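Local structure of uncharacterized protein (3MAB) at residues E8-L20 and E54-W67. The protein is of unknown function, but its small all-helical domain resembles the C-terminal domain of TfoX, a family named for a bacterial competence regulator. The protein carries 2 engineered substitutions. Sequence-based numbering, arbitrary orientation. Where two conformers were deposited one is given.
Sequences ELPNIGKVLEQDL and ELYALEGAVQGIRW
N11 is the bump of this contact, and the hollow that takes it lies between the helix 54-63 and the chain leaving it at I65-W67. Its CB rests on the methyl of A57, 3.5 Å from A57 CB, while the amide lies close against G60, whose bare backbone gives it room, ND2 being 3.5 Å from G60 C. The amide is held at both ends: ND2 gives a hydrogen bond to I65 O (2.9 Å), nearly in the amide plane, and a weak one to A57 O, whereas OD1 accepts from W67 N at 3.0 Å. W67 N reaches OD1 well to the side of the C=O bond, at 105°, and tilted from the carbonyl plane. CG, anti to the carbonyl carbon, carries the amide between the last turns of the helix and the I65-W67 chain, its plane turned 56° from the indole of W67.

A second fit surrounds A61. Its CB projects into a dent formed by L9 CB, P10 O and I12 CD1, 3.5 Å from I12 CD1. The L9-G13 turn, type II with N11 at positive phi and G13 as N-cap of the next helix, is consistent with the hairpin of a helix-hairpin-helix fold, the clan of the TfoX C-terminal domain. P10 lays its ring along G64 and I65, where G64 ends the helix in a Schellman motif. Segments 14-20 and 54-63 cross at -84° with axes 12.0 Å apart, the interval filled by L16, whose CD2 meets A57 CB, and by L20 and L58, running antiparallel alongside one another, L20 CD2 3.8 Å from L58 CD2. Helix 28-46 backs this apolar side, touching I12 through L31.

Small residues thus make the groove, and one asparagine amide, pairing chiefly with I65 O and W67 N beyond the helix, with a weak share of A57 O, already bonded to A61 N, ties the turn before one helix to the exit of another.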
loop_
_atom_site.group_PDB
_atom_site.type_symbol
_atom_site.label_atom_id
_atom_site.label_comp_id
_atom_site.label_asym_id
_atom_site.label_seq_id
_atom_site.Cartn_x
_atom_site.Cartn_y
_atom_site.Cartn_z
ATOM N N GLU B 8 2.651 4.529 -7.653
ATOM C CA GLU B 8 3.317 3.267 -7.296
ATOM C C GLU B 8 3.094 2.875 -5.822
ATOM O O GLU B 8 3.459 1.772 -5.417
ATOM C CB GLU B 8 4.810 3.310 -7.551
ATOM C CG GLU B 8 5.146 3.423 -9.042
ATOM C CD GLU B 8 6.615 3.681 -9.317
ATOM O OE1 GLU B 8 7.150 4.670 -8.775
ATOM O OE2 GLU B 8 7.229 2.945 -10.147
ATOM N N LEU B 9 2.522 3.774 -5.043
ATOM C CA LEU B 9 2.188 3.445 -3.650
ATOM C C LEU B 9 0.939 2.598 -3.561
ATOM O O LEU B 9 0.026 2.689 -4.409
ATOM C CB LEU B 9 1.931 4.681 -2.847
ATOM C CG LEU B 9 3.043 5.711 -2.820
ATOM C CD1 LEU B 9 2.604 6.897 -1.989
ATOM C CD2 LEU B 9 4.435 5.205 -2.381
ATOM N N PRO B 10 0.858 1.754 -2.509
ATOM C CA PRO B 10 -0.371 0.943 -2.357
ATOM C C PRO B 10 -1.641 1.817 -2.355
ATOM O O PRO B 10 -1.645 2.903 -1.730
ATOM C CB PRO B 10 -0.186 0.247 -1.004
ATOM C CG PRO B 10 1.201 0.549 -0.595
ATOM C CD PRO B 10 1.795 1.585 -1.390
ATOM N N ASN B 11 -2.709 1.349 -2.998
ATOM C CA ASN B 11 -4.037 1.961 -3.050
ATOM C C ASN B 11 -4.202 3.210 -3.870
ATOM O O ASN B 11 -5.323 3.699 -3.949
ATOM C CB ASN B 11 -4.541 2.262 -1.617
ATOM C CG ASN B 11 -4.177 1.176 -0.641
ATOM O OD1 ASN B 11 -4.597 0.042 -0.808
ATOM N ND2 ASN B 11 -3.354 1.510 0.359
ATOM N N ILE B 12 -3.128 3.763 -4.407
ATOM C CA ILE B 12 -3.220 5.010 -5.171
ATOM C C ILE B 12 -3.347 4.753 -6.650
ATOM O O ILE B 12 -2.349 4.435 -7.271
ATOM C CB ILE B 12 -2.044 5.964 -4.860
ATOM C CG1 ILE B 12 -1.958 6.167 -3.355
ATOM C CG2 ILE B 12 -2.292 7.313 -5.603
ATOM C CD1 ILE B 12 -1.078 7.297 -2.877
ATOM N N GLY B 13 -4.574 4.888 -7.179
ATOM C CA GLY B 13 -4.838 4.810 -8.609
ATOM C C GLY B 13 -4.493 6.087 -9.319
ATOM O O GLY B 13 -4.130 7.081 -8.712
ATOM N N LYS B 14 -4.659 6.077 -10.636
ATOM C CA LYS B 14 -4.144 7.200 -11.405
ATOM C C LYS B 14 -4.964 8.456 -11.080
ATOM O O LYS B 14 -4.417 9.538 -10.952
ATOM C CB LYS B 14 -4.103 6.865 -12.903
ATOM C CG LYS B 14 -3.081 5.777 -13.252
ATOM C CD LYS B 14 -3.483 4.384 -12.754
ATOM C CE LYS B 14 -2.866 3.261 -13.564
ATOM N NZ LYS B 14 -3.533 1.951 -13.272
ATOM N N VAL B 15 -6.252 8.323 -10.900
ATOM C CA VAL B 15 -7.095 9.438 -10.622
ATOM C C VAL B 15 -6.865 10.050 -9.226
ATOM O O VAL B 15 -6.818 11.274 -9.019
ATOM C CB VAL B 15 -8.539 9.001 -10.894
ATOM C CG1 VAL B 15 -9.483 10.014 -10.377
ATOM C CG2 VAL B 15 -8.732 8.699 -12.443
ATOM N N LEU B 16 -6.696 9.209 -8.234
ATOM C CA LEU B 16 -6.315 9.722 -6.919
ATOM C C LEU B 16 -4.925 10.407 -6.947
ATOM O O LEU B 16 -4.741 11.424 -6.289
ATOM C CB LEU B 16 -6.345 8.599 -5.880
ATOM C CG LEU B 16 -6.027 8.934 -4.438
ATOM C CD1 LEU B 16 -6.863 10.143 -3.903
ATOM C CD2 LEU B 16 -6.228 7.720 -3.530
ATOM N N GLU B 17 -3.965 9.853 -7.709
ATOM C CA GLU B 17 -2.671 10.509 -7.896
ATOM C C GLU B 17 -2.945 11.917 -8.471
ATOM O O GLU B 17 -2.358 12.864 -8.018
ATOM C CB GLU B 17 -1.745 9.711 -8.834
ATOM C CG GLU B 17 -0.472 10.511 -9.299
ATOM C CD GLU B 17 0.478 9.686 -10.113
ATOM O OE1 GLU B 17 0.119 9.329 -11.231
ATOM O OE2 GLU B 17 1.544 9.318 -9.586
ATOM N N GLN B 18 -3.782 12.044 -9.508
ATOM C CA GLN B 18 -4.064 13.341 -10.132
ATOM C C GLN B 18 -4.705 14.266 -9.111
ATOM O O GLN B 18 -4.395 15.439 -9.055
ATOM C CB GLN B 18 -4.966 13.185 -11.353
ATOM C CG GLN B 18 -4.296 12.517 -12.467
ATOM C CD GLN B 18 -5.229 12.082 -13.582
ATOM O OE1 GLN B 18 -6.437 11.791 -13.375
ATOM N NE2 GLN B 18 -4.671 11.999 -14.777
ATOM N N ASP B 19 -5.616 13.741 -8.304
ATOM C CA ASP B 19 -6.291 14.594 -7.276
ATOM C C ASP B 19 -5.294 15.102 -6.227
ATOM O O ASP B 19 -5.333 16.270 -5.843
ATOM C CB ASP B 19 -7.439 13.834 -6.585
ATOM C CG ASP B 19 -8.617 13.575 -7.537
ATOM O OD1 ASP B 19 -8.759 14.267 -8.582
ATOM O OD2 ASP B 19 -9.414 12.662 -7.198
ATOM N N LEU B 20 -4.370 14.218 -5.832
ATOM C CA LEU B 20 -3.352 14.617 -4.899
ATOM C C LEU B 20 -2.491 15.759 -5.505
ATOM O O LEU B 20 -2.242 16.746 -4.864
ATOM C CB LEU B 20 -2.496 13.448 -4.495
ATOM C CG LEU B 20 -3.097 12.500 -3.459
ATOM C CD1 LEU B 20 -2.243 11.232 -3.452
ATOM C CD2 LEU B 20 -3.174 13.122 -2.057
ATOM N N GLU B 54 -11.273 6.782 -0.339
ATOM C CA GLU B 54 -10.070 7.541 -0.606
ATOM C C GLU B 54 -9.241 7.749 0.702
ATOM O O GLU B 54 -8.006 7.700 0.702
ATOM C CB GLU B 54 -10.365 8.912 -1.212
ATOM C CG GLU B 54 -10.628 8.962 -2.658
ATOM C CD GLU B 54 -12.072 8.831 -3.015
ATOM O OE1 GLU B 54 -12.356 9.069 -4.193
ATOM O OE2 GLU B 54 -12.910 8.511 -2.157
ATOM N N LEU B 55 -9.907 7.992 1.835
ATOM C CA LEU B 55 -9.192 8.157 3.105
ATOM C C LEU B 55 -8.448 6.924 3.542
ATOM O O LEU B 55 -7.295 6.973 3.926
ATOM C CB LEU B 55 -10.195 8.610 4.184
ATOM C CG LEU B 55 -9.656 8.905 5.566
ATOM C CD1 LEU B 55 -8.499 9.928 5.540
ATOM C CD2 LEU B 55 -10.753 9.377 6.456
ATOM N N TYR B 56 -9.110 5.782 3.492
ATOM C CA TYR B 56 -8.433 4.523 3.724
ATOM C C TYR B 56 -7.264 4.325 2.784
ATOM O O TYR B 56 -6.185 3.865 3.231
ATOM C CB TYR B 56 -9.418 3.355 3.584
ATOM C CG TYR B 56 -10.361 3.041 4.741
ATOM C CD1 TYR B 56 -10.196 3.570 5.996
ATOM C CD2 TYR B 56 -11.371 2.124 4.555
ATOM C CE1 TYR B 56 -11.094 3.272 7.049
ATOM C CE2 TYR B 56 -12.271 1.832 5.625
ATOM C CZ TYR B 56 -12.075 2.399 6.829
ATOM O OH TYR B 56 -12.958 2.041 7.824
ATOM N N ALA B 57 -7.444 4.612 1.491
ATOM C CA ALA B 57 -6.368 4.463 0.511
ATOM C C ALA B 57 -5.157 5.281 0.856
ATOM O O ALA B 57 -4.023 4.811 0.792
ATOM C CB ALA B 57 -6.867 4.840 -0.899
ATOM N N LEU B 58 -5.388 6.511 1.281
ATOM C CA LEU B 58 -4.340 7.429 1.616
ATOM C C LEU B 58 -3.580 6.969 2.860
ATOM O O LEU B 58 -2.351 7.013 2.900
ATOM C CB LEU B 58 -4.868 8.845 1.821
ATOM C CG LEU B 58 -5.355 9.503 0.569
ATOM C CD1 LEU B 58 -6.086 10.786 0.915
ATOM C CD2 LEU B 58 -4.244 9.867 -0.383
ATOM N N GLU B 59 -4.294 6.503 3.901
ATOM C CA GLU B 59 -3.605 6.020 5.100
ATOM C C GLU B 59 -2.828 4.774 4.808
ATOM O O GLU B 59 -1.697 4.612 5.272
ATOM C CB GLU B 59 -4.588 5.767 6.256
ATOM C CG GLU B 59 -3.986 5.289 7.544
ATOM C CD GLU B 59 -3.030 6.266 8.192
ATOM O OE1 GLU B 59 -3.188 7.478 7.965
ATOM O OE2 GLU B 59 -2.159 5.854 8.995
ATOM N N GLY B 60 -3.403 3.865 4.015
ATOM C CA GLY B 60 -2.692 2.673 3.617
ATOM C C GLY B 60 -1.434 3.060 2.816
ATOM O O GLY B 60 -0.363 2.508 3.039
ATOM N N ALA B 61 -1.542 4.025 1.940
ATOM C CA ALA B 61 -0.352 4.491 1.194
ATOM C C ALA B 61 0.754 4.984 2.128
ATOM O O ALA B 61 1.930 4.610 1.972
ATOM C CB ALA B 61 -0.747 5.566 0.170
ATOM N N VAL B 62 0.374 5.804 3.097
ATOM C CA VAL B 62 1.298 6.335 4.096
ATOM C C VAL B 62 1.994 5.223 4.867
ATOM O O VAL B 62 3.220 5.275 5.117
ATOM C CB VAL B 62 0.578 7.330 5.041
ATOM C CG1 VAL B 62 1.458 7.705 6.248
ATOM C CG2 VAL B 62 0.126 8.614 4.242
ATOM N N GLN B 63 1.233 4.192 5.216
ATOM C CA GLN B 63 1.755 3.057 5.974
ATOM C C GLN B 63 2.436 2.049 5.128
ATOM O O GLN B 63 3.021 1.093 5.655
ATOM C CB GLN B 63 0.630 2.389 6.790
ATOM C CG GLN B 63 0.180 3.257 7.894
ATOM C CD GLN B 63 -0.654 2.511 8.910
ATOM O OE1 GLN B 63 -0.414 1.304 9.124
ATOM N NE2 GLN B 63 -1.601 3.182 9.549
ATOM N N GLY B 64 2.381 2.184 3.803
ATOM C CA GLY B 64 2.950 1.183 2.928
ATOM C C GLY B 64 2.246 -0.166 2.845
ATOM O O GLY B 64 2.871 -1.213 2.581
ATOM N N ILE B 65 0.921 -0.152 2.973
ATOM C CA ILE B 65 0.115 -1.372 2.968
ATOM C C ILE B 65 -1.177 -1.228 2.194
ATOM O O ILE B 65 -1.705 -0.122 2.141
ATOM C CB ILE B 65 -0.217 -1.871 4.399
ATOM C CG1 ILE B 65 -1.083 -0.881 5.147
ATOM C CG2 ILE B 65 1.050 -2.146 5.204
ATOM C CD1 ILE B 65 -1.569 -1.376 6.555
ATOM N N ARG B 66 -1.730 -2.321 1.647
ATOM C CA ARG B 66 -3.085 -2.283 1.120
ATOM C C ARG B 66 -3.998 -1.878 2.262
ATOM O O ARG B 66 -3.795 -2.293 3.401
ATOM C CB ARG B 66 -3.551 -3.566 0.398
ATOM C CG ARG B 66 -3.696 -4.789 1.240
ATOM C CD ARG B 66 -3.893 -5.963 0.263
ATOM N NE ARG B 66 -4.250 -7.205 0.910
ATOM C CZ ARG B 66 -3.397 -8.011 1.530
ATOM N NH1 ARG B 66 -2.116 -7.694 1.645
ATOM N NH2 ARG B 66 -3.839 -9.133 2.076
ATOM N N TRP B 67 -4.981 -1.038 1.962
ATOM C CA TRP B 67 -5.829 -0.476 2.994
ATOM C C TRP B 67 -6.570 -1.572 3.727
ATOM O O TRP B 67 -6.919 -1.389 4.871
ATOM C CB TRP B 67 -6.859 0.591 2.465
ATOM C CG TRP B 67 -7.818 0.033 1.454
ATOM C CD1 TRP B 67 -7.686 0.036 0.087
ATOM C CD2 TRP B 67 -9.027 -0.647 1.728
ATOM N NE1 TRP B 67 -8.715 -0.663 -0.505
ATOM C CE2 TRP B 67 -9.564 -1.087 0.483
ATOM C CE3 TRP B 67 -9.717 -0.965 2.908
ATOM C CZ2 TRP B 67 -10.770 -1.784 0.387
ATOM C CZ3 TRP B 67 -10.915 -1.673 2.814
ATOM C CH2 TRP B 67 -11.433 -2.073 1.550
#